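Local coordinates for mandelate racemase/muconate lactonizing protein (Thermobispora bispora, PDB 3VC5) that probably catalyses the magnesium-dependent dehydration of D-glucarate to 5-dehydro-4-deoxy-D-glucarate, as a member of the enolase superfamily, at residues 180-185 with 200-205. Sequence-based numbering, arbitrary orientation.
Sequences EDRFGP and IGEYGF
Arg182 and Glu202 reach for each other from opposite directions and meet in an end-on, two-pronged salt bridge. Arg182 NH1 donates to Glu202 OE2 at 2.9 Å, on the syn lone pair of that oxygen. The second prong is straighter: Arg182 NH2 to Glu202 OE1 is also 2.9 Å, with an N-H...O angle of 175°. Guanidinium and carboxylate planes differ by 29°, and both oxygens lie close to the guanidinium plane, at its edge. Glu202 spans its half of the gap with a chain extended beyond CG (chi2 177°).

Beside this pair a water links the segments, accepting from Tyr203 OH at 2.7 Å and, weakly, from Arg182 NH2 at 3.2 Å. Phe183 CE1 comes over one face of the guanidinium, 3.7 Å from its plane, with its ring tilted, while Arg182 CG lies over that ring's face. Arg182 NE has a second acid, Asp372, so carboxylates hold the group on two edges and limit its rotation. Asp181 OD1 accepts from Phe183 N at 2.9 Å, an Asx turn, while Asp181 OD2 pairs with Lys171. Trp370 meets the Phe183 ring edge-to-face.

The bridge ties the loop leaving strand 161-169 to the last turn of helix 189-203, within the beta-alpha-beta crossover that leads to strand 208-211 in the enolase-type barrel domain, away from the metal and probable catalytic residues. Glu202 and Arg182 are both exposed, so solvent probably screens their attraction; the paired, near-coplanar bonds make the link directional, and the positive guanidinium should help keep Glu202 ionised, its charge shared with Asp372.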
ATOM      1  N   GLU A 180      -5.135 -45.793  -6.411  1.00 33.26           N
ATOM      2  CA  GLU A 180      -6.075 -44.920  -5.721  1.00 33.15           C
ATOM      3  C   GLU A 180      -5.427 -44.275  -4.500  1.00 35.38           C
ATOM      4  O   GLU A 180      -4.561 -44.870  -3.850  1.00 35.86           O
ATOM      5  CB  GLU A 180      -7.329 -45.692  -5.332  1.00 34.00           C
ATOM      6  CG  GLU A 180      -7.995 -46.285  -6.554  1.00 39.60           C
ATOM      7  CD  GLU A 180      -9.262 -47.041  -6.245  1.00 45.85           C
ATOM      8  OE1 GLU A 180      -9.527 -47.301  -5.055  1.00 51.24           O
ATOM      9  OE2 GLU A 180      -9.987 -47.372  -7.203  1.00 52.82           O
ATOM     10  N   ASP A 181      -5.820 -43.044  -4.195  1.00 32.64           N
ATOM     11  CA  ASP A 181      -5.211 -42.351  -3.089  1.00 29.31           C
ATOM     12  C   ASP A 181      -5.971 -42.589  -1.796  1.00 30.71           C
ATOM     13  O   ASP A 181      -7.040 -43.217  -1.796  1.00 31.25           O
ATOM     14  CB  ASP A 181      -5.092 -40.855  -3.407  1.00 30.19           C
ATOM     15  CG  ASP A 181      -6.433 -40.200  -3.671  1.00 29.59           C
ATOM     16  OD1 ASP A 181      -7.313 -40.227  -2.784  1.00 30.44           O
ATOM     17  OD2 ASP A 181      -6.600 -39.617  -4.766  1.00 30.37           O
ATOM     18  N   ARG A 182      -5.416 -42.105  -0.686  1.00 29.87           N
ATOM     19  CA  ARG A 182      -6.025 -42.353   0.619  1.00 29.51           C
ATOM     20  C   ARG A 182      -7.270 -41.519   0.909  1.00 26.68           C
ATOM     21  O   ARG A 182      -7.918 -41.736   1.934  1.00 30.62           O
ATOM     22  CB  ARG A 182      -5.007 -42.159   1.754  1.00 32.04           C
ATOM     23  CG  ARG A 182      -4.662 -40.688   2.058  1.00 30.44           C
ATOM     24  CD  ARG A 182      -3.628 -40.575   3.178  1.00 30.63           C
ATOM     25  NE  ARG A 182      -3.417 -39.199   3.637  1.00 30.57           N
ATOM     26  CZ  ARG A 182      -4.200 -38.557   4.510  1.00 32.87           C
ATOM     27  NH1 ARG A 182      -5.282 -39.143   5.031  1.00 31.22           N
ATOM     28  NH2 ARG A 182      -3.907 -37.306   4.867  1.00 32.14           N
ATOM     29  N   PHE A 183      -7.600 -40.563   0.037  1.00 28.33           N
ATOM     30  CA  PHE A 183      -8.704 -39.637   0.335  1.00 27.31           C
ATOM     31  C   PHE A 183     -10.078 -40.194  -0.024  1.00 26.49           C
ATOM     32  O   PHE A 183     -11.090 -39.811   0.590  1.00 32.86           O
ATOM     33  CB  PHE A 183      -8.467 -38.290  -0.363  1.00 27.74           C
ATOM     34  CG  PHE A 183      -7.161 -37.655   0.044  1.00 26.65           C
ATOM     35  CD1 PHE A 183      -7.008 -37.109   1.316  1.00 30.21           C
ATOM     36  CD2 PHE A 183      -6.081 -37.658  -0.818  1.00 26.57           C
ATOM     37  CE1 PHE A 183      -5.792 -36.551   1.710  1.00 28.59           C
ATOM     38  CE2 PHE A 183      -4.883 -37.080  -0.452  1.00 29.90           C
ATOM     39  CZ  PHE A 183      -4.727 -36.536   0.811  1.00 30.26           C
ATOM     40  N   GLY A 184     -10.120 -41.098  -1.003  1.00 29.29           N
ATOM     41  CA  GLY A 184     -11.385 -41.662  -1.488  1.00 31.04           C
ATOM     42  C   GLY A 184     -11.977 -40.765  -2.559  1.00 30.29           C
ATOM     43  O   GLY A 184     -11.583 -39.584  -2.708  1.00 32.11           O
ATOM     44  N   PRO A 185     -12.928 -41.311  -3.319  1.00 29.61           N
ATOM     45  CA  PRO A 185     -13.694 -40.509  -4.276  1.00 28.76           C
ATOM     46  C   PRO A 185     -14.651 -39.584  -3.525  1.00 29.14           C
ATOM     47  O   PRO A 185     -14.995 -39.858  -2.360  1.00 31.52           O
ATOM     48  CB  PRO A 185     -14.493 -41.573  -5.039  1.00 28.40           C
ATOM     49  CG  PRO A 185     -14.707 -42.660  -4.018  1.00 33.46           C
ATOM     50  CD  PRO A 185     -13.429 -42.696  -3.218  1.00 34.35           C
ATOM     51  N   ILE A 200     -11.079 -31.968   8.155  1.00 28.58           N
ATOM     52  CA  ILE A 200     -11.284 -31.246   9.406  1.00 27.24           C
ATOM     53  C   ILE A 200     -10.714 -32.031  10.581  1.00 29.16           C
ATOM     54  O   ILE A 200     -10.102 -31.455  11.484  1.00 30.75           O
ATOM     55  CB  ILE A 200     -12.770 -30.853   9.608  1.00 26.55           C
ATOM     56  CG1 ILE A 200     -13.145 -29.744   8.610  1.00 31.70           C
ATOM     57  CG2 ILE A 200     -13.038 -30.372  11.047  1.00 33.48           C
ATOM     58  CD1 ILE A 200     -14.658 -29.578   8.412  1.00 32.73           C
ATOM     59  N   GLY A 201     -10.848 -33.352  10.531  1.00 29.01           N
ATOM     60  CA  GLY A 201     -10.295 -34.198  11.602  1.00 29.85           C
ATOM     61  C   GLY A 201      -8.787 -34.037  11.685  1.00 32.96           C
ATOM     62  O   GLY A 201      -8.227 -33.961  12.777  1.00 35.61           O
ATOM     63  N   GLU A 202      -8.133 -33.969  10.526  1.00 28.82           N
ATOM     64  CA  GLU A 202      -6.671 -33.890  10.463  1.00 27.41           C
ATOM     65  C   GLU A 202      -6.102 -32.512  10.746  1.00 30.08           C
ATOM     66  O   GLU A 202      -5.087 -32.390  11.444  1.00 30.64           O
ATOM     67  CB  GLU A 202      -6.148 -34.439   9.125  1.00 29.67           C
ATOM     68  CG  GLU A 202      -6.494 -35.927   8.924  1.00 31.75           C
ATOM     69  CD  GLU A 202      -6.056 -36.514   7.580  1.00 32.16           C
ATOM     70  OE1 GLU A 202      -5.488 -35.772   6.753  1.00 41.08           O
ATOM     71  OE2 GLU A 202      -6.274 -37.740   7.366  1.00 35.33           O
ATOM     72  N   TYR A 203      -6.733 -31.476  10.196  1.00 27.10           N
ATOM     73  CA  TYR A 203      -6.154 -30.130  10.225  1.00 25.61           C
ATOM     74  C   TYR A 203      -6.884 -29.153  11.168  1.00 26.58           C
ATOM     75  O   TYR A 203      -6.316 -28.128  11.563  1.00 26.93           O
ATOM     76  CB  TYR A 203      -6.119 -29.541   8.799  1.00 23.88           C
ATOM     77  CG  TYR A 203      -5.147 -30.253   7.870  1.00 23.86           C
ATOM     78  CD1 TYR A 203      -3.816 -29.798   7.744  1.00 25.27           C
ATOM     79  CD2 TYR A 203      -5.515 -31.422   7.174  1.00 27.78           C
ATOM     80  CE1 TYR A 203      -2.901 -30.458   6.929  1.00 25.31           C
ATOM     81  CE2 TYR A 203      -4.578 -32.111   6.352  1.00 26.15           C
ATOM     82  CZ  TYR A 203      -3.273 -31.613   6.249  1.00 24.77           C
ATOM     83  OH  TYR A 203      -2.344 -32.257   5.451  1.00 27.44           O
ATOM     84  N   GLY A 204      -8.149 -29.441  11.476  1.00 26.79           N
ATOM     85  CA  GLY A 204      -8.935 -28.588  12.384  1.00 28.97           C
ATOM     86  C   GLY A 204      -9.564 -27.353  11.733  1.00 24.91           C
ATOM     87  O   GLY A 204      -9.946 -26.397  12.425  1.00 27.59           O
ATOM     88  N   PHE A 205      -9.667 -27.365  10.405  1.00 28.76           N
ATOM     89  CA  PHE A 205     -10.227 -26.226   9.659  1.00 27.02           C
ATOM     90  C   PHE A 205     -11.575 -25.802  10.235  1.00 28.65           C
ATOM     91  O   PHE A 205     -12.422 -26.648  10.550  1.00 29.46           O
ATOM     92  CB  PHE A 205     -10.428 -26.600   8.183  1.00 26.00           C
ATOM     93  CG  PHE A 205      -9.149 -26.943   7.461  1.00 24.37           C
ATOM     94  CD1 PHE A 205      -8.056 -26.057   7.490  1.00 26.47           C
ATOM     95  CD2 PHE A 205      -9.006 -28.164   6.791  1.00 26.14           C
ATOM     96  CE1 PHE A 205      -6.853 -26.365   6.827  1.00 24.09           C
ATOM     97  CE2 PHE A 205      -7.808 -28.473   6.097  1.00 26.87           C
ATOM     98  CZ  PHE A 205      -6.728 -27.567   6.116  1.00 24.18           C
TER
HETATM   99  O   HOH W   1      -2.773 -34.454   3.943  1.00 32.40           O